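Long-range contact in alcohol dehydrogenase superfamily protein (Novosphingobium aromaticivorans, PDB 3GAZ), which is probably an NADP-dependent oxidoreductase of the medium-chain dehydrogenase/reductase superfamily, its substrate not established: residues A[93-101]-A[267-275]. Numbering follows the deposited sequence.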
# COMPACT_ATOMS: atom_id res chain seq x y z
N GLY A 93 -18.01 -6.45 2.38
CA GLY A 93 -16.74 -6.66 3.05
C GLY A 93 -15.85 -5.44 3.20
O GLY A 93 -16.14 -4.37 2.67
N LEU A 94 -14.78 -5.61 3.97
CA LEU A 94 -13.78 -4.58 4.21
C LEU A 94 -12.73 -4.94 3.17
O LEU A 94 -12.03 -5.94 3.32
CB LEU A 94 -13.21 -4.71 5.63
CG LEU A 94 -11.96 -3.89 5.96
CD1 LEU A 94 -12.15 -2.44 5.52
CD2 LEU A 94 -11.70 -3.97 7.47
N THR A 95 -12.62 -4.12 2.13
CA THR A 95 -11.73 -4.46 1.03
C THR A 95 -10.57 -3.55 0.64
O THR A 95 -9.63 -4.01 -0.01
CB THR A 95 -12.57 -4.67 -0.22
OG1 THR A 95 -13.12 -3.41 -0.62
CG2 THR A 95 -13.74 -5.64 0.09
N GLY A 96 -10.61 -2.27 0.98
CA GLY A 96 -9.51 -1.41 0.59
C GLY A 96 -9.55 -0.04 1.22
O GLY A 96 -10.00 0.11 2.36
N GLY A 97 -9.07 0.97 0.49
CA GLY A 97 -9.07 2.32 1.02
C GLY A 97 -7.83 2.62 1.84
O GLY A 97 -7.62 3.76 2.26
N VAL A 98 -7.01 1.59 2.06
CA VAL A 98 -5.77 1.73 2.82
C VAL A 98 -4.64 0.92 2.19
O VAL A 98 -4.88 0.05 1.36
CB VAL A 98 -5.94 1.25 4.28
CG1 VAL A 98 -7.03 2.04 4.97
CG2 VAL A 98 -6.27 -0.25 4.28
N GLY A 99 -3.41 1.21 2.60
CA GLY A 99 -2.25 0.49 2.09
C GLY A 99 -2.09 0.44 0.58
O GLY A 99 -1.50 -0.50 0.05
N GLY A 100 -2.61 1.45 -0.11
CA GLY A 100 -2.50 1.49 -1.55
C GLY A 100 -3.60 0.74 -2.29
O GLY A 100 -3.65 0.75 -3.52
N LEU A 101 -4.48 0.09 -1.54
CA LEU A 101 -5.59 -0.66 -2.15
C LEU A 101 -6.66 0.32 -2.63
O LEU A 101 -6.96 1.30 -1.94
CB LEU A 101 -6.20 -1.61 -1.12
CG LEU A 101 -5.35 -2.81 -0.68
CD1 LEU A 101 -5.93 -3.42 0.58
CD2 LEU A 101 -5.28 -3.84 -1.80
N PHE A 267 -6.12 -3.46 16.11
CA PHE A 267 -5.72 -2.73 14.91
C PHE A 267 -6.07 -3.59 13.70
O PHE A 267 -5.26 -4.37 13.21
CB PHE A 267 -4.21 -2.43 14.94
CG PHE A 267 -3.73 -1.59 13.80
CD1 PHE A 267 -4.37 -0.39 13.49
CD2 PHE A 267 -2.64 -1.99 13.03
CE1 PHE A 267 -3.93 0.40 12.42
CE2 PHE A 267 -2.20 -1.20 11.96
CZ PHE A 267 -2.85 -0.01 11.66
N THR A 268 -7.30 -3.44 13.23
CA THR A 268 -7.81 -4.22 12.11
C THR A 268 -7.09 -4.04 10.78
O THR A 268 -7.02 -4.96 9.97
CB THR A 268 -9.32 -3.91 11.91
OG1 THR A 268 -10.01 -4.15 13.14
CG2 THR A 268 -9.93 -4.77 10.82
N LEU A 269 -6.53 -2.86 10.56
CA LEU A 269 -5.86 -2.57 9.29
C LEU A 269 -4.66 -3.43 8.94
O LEU A 269 -4.36 -3.60 7.75
CB LEU A 269 -5.43 -1.11 9.23
CG LEU A 269 -6.48 -0.03 9.52
CD1 LEU A 269 -5.89 1.34 9.24
CD2 LEU A 269 -7.69 -0.27 8.67
N HIS A 270 -3.96 -3.96 9.95
CA HIS A 270 -2.77 -4.76 9.68
C HIS A 270 -3.00 -5.83 8.62
O HIS A 270 -2.16 -6.04 7.75
CB HIS A 270 -2.22 -5.42 10.96
CG HIS A 270 -0.95 -6.20 10.74
ND1 HIS A 270 -0.94 -7.56 10.57
CD2 HIS A 270 0.33 -5.78 10.58
CE1 HIS A 270 0.30 -7.96 10.31
NE2 HIS A 270 1.08 -6.90 10.31
N THR A 271 -4.15 -6.48 8.69
CA THR A 271 -4.47 -7.53 7.73
C THR A 271 -4.38 -7.04 6.29
O THR A 271 -3.85 -7.73 5.42
CB THR A 271 -5.87 -8.06 7.97
OG1 THR A 271 -5.87 -8.77 9.21
CG2 THR A 271 -6.31 -8.98 6.83
N LEU A 272 -4.93 -5.86 6.04
CA LEU A 272 -4.91 -5.29 4.70
C LEU A 272 -3.58 -4.65 4.33
O LEU A 272 -3.20 -4.63 3.17
CB LEU A 272 -6.02 -4.25 4.54
CG LEU A 272 -7.49 -4.70 4.64
CD1 LEU A 272 -8.43 -3.54 4.43
CD2 LEU A 272 -7.76 -5.73 3.58
N LEU A 273 -2.87 -4.12 5.32
CA LEU A 273 -1.59 -3.45 5.06
C LEU A 273 -0.45 -4.41 4.83
O LEU A 273 0.49 -4.12 4.10
CB LEU A 273 -1.24 -2.53 6.24
CG LEU A 273 -2.22 -1.37 6.49
CD1 LEU A 273 -1.88 -0.68 7.79
CD2 LEU A 273 -2.13 -0.37 5.36
N ALA A 274 -0.53 -5.57 5.48
CA ALA A 274 0.51 -6.59 5.39
C ALA A 274 0.12 -7.85 4.64
O ALA A 274 0.96 -8.71 4.38
CB ALA A 274 0.99 -6.96 6.79
N ASN A 275 -1.16 -7.98 4.30
CA ASN A 275 -1.65 -9.16 3.59
C ASN A 275 -1.49 -10.46 4.36
O ASN A 275 -0.95 -11.44 3.83
CB ASN A 275 -0.98 -9.28 2.22
CG ASN A 275 -1.54 -8.31 1.20
OD1 ASN A 275 -2.74 -8.33 0.92
ND2 ASN A 275 -0.69 -7.45 0.66
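L272 turns its CG away from its own carbonyl carbon (chi1 -64°) and sets CD1 anti to CA (chi2 -179°), which places that methyl between L94 and V98. L94, at the end of strand 90-94, comes to meet it with CG anti to the backbone N (chi1 169°), and its CG sits 3.9 Å from L272 CD1. From farther along the loop, V98 brings CG2 to 3.9 Å from the same L272 CD1; the two side chains cross at roughly a right angle. L101 closes over the base of the leucine, its CD1 4.0 Å from L272 CB and equally near the L272 carbonyl O.

One turn back along the chain, T268 lays its methyl CG2 against L94 CD2 at 3.9 Å, while its OG1 hydrogen-bonds to E140 and T137 on helix 132-145. L94 also reaches that helix, touching P132, L133 and I136, and F281 of helix 278-293.

The chains run closest at G99 and L273 (CA to CA 5.0 Å), and there L273 CD2 presses on G99 CA at 3.4 Å, a tight carbon contact. G99 belongs to the type I' turn from V98 to L101, closed by the L101 N to V98 O bond of 2.9 Å. Q61 holds this turn from outside the contact, bonding to G100 N and L101 O.

The loop following a strand of the GroES-like domain is thus fitted to the short helix 270-274, which comes after the last strand of the Rossmann-type sheet. Contact across the joint is mostly between aliphatic side chains, with the G99 backbone the main exception, so this buried joint relies on shape and exclusion of water; the hydrogen bonds lie within each segment or go to neighbours such as Q61, E140 and T137.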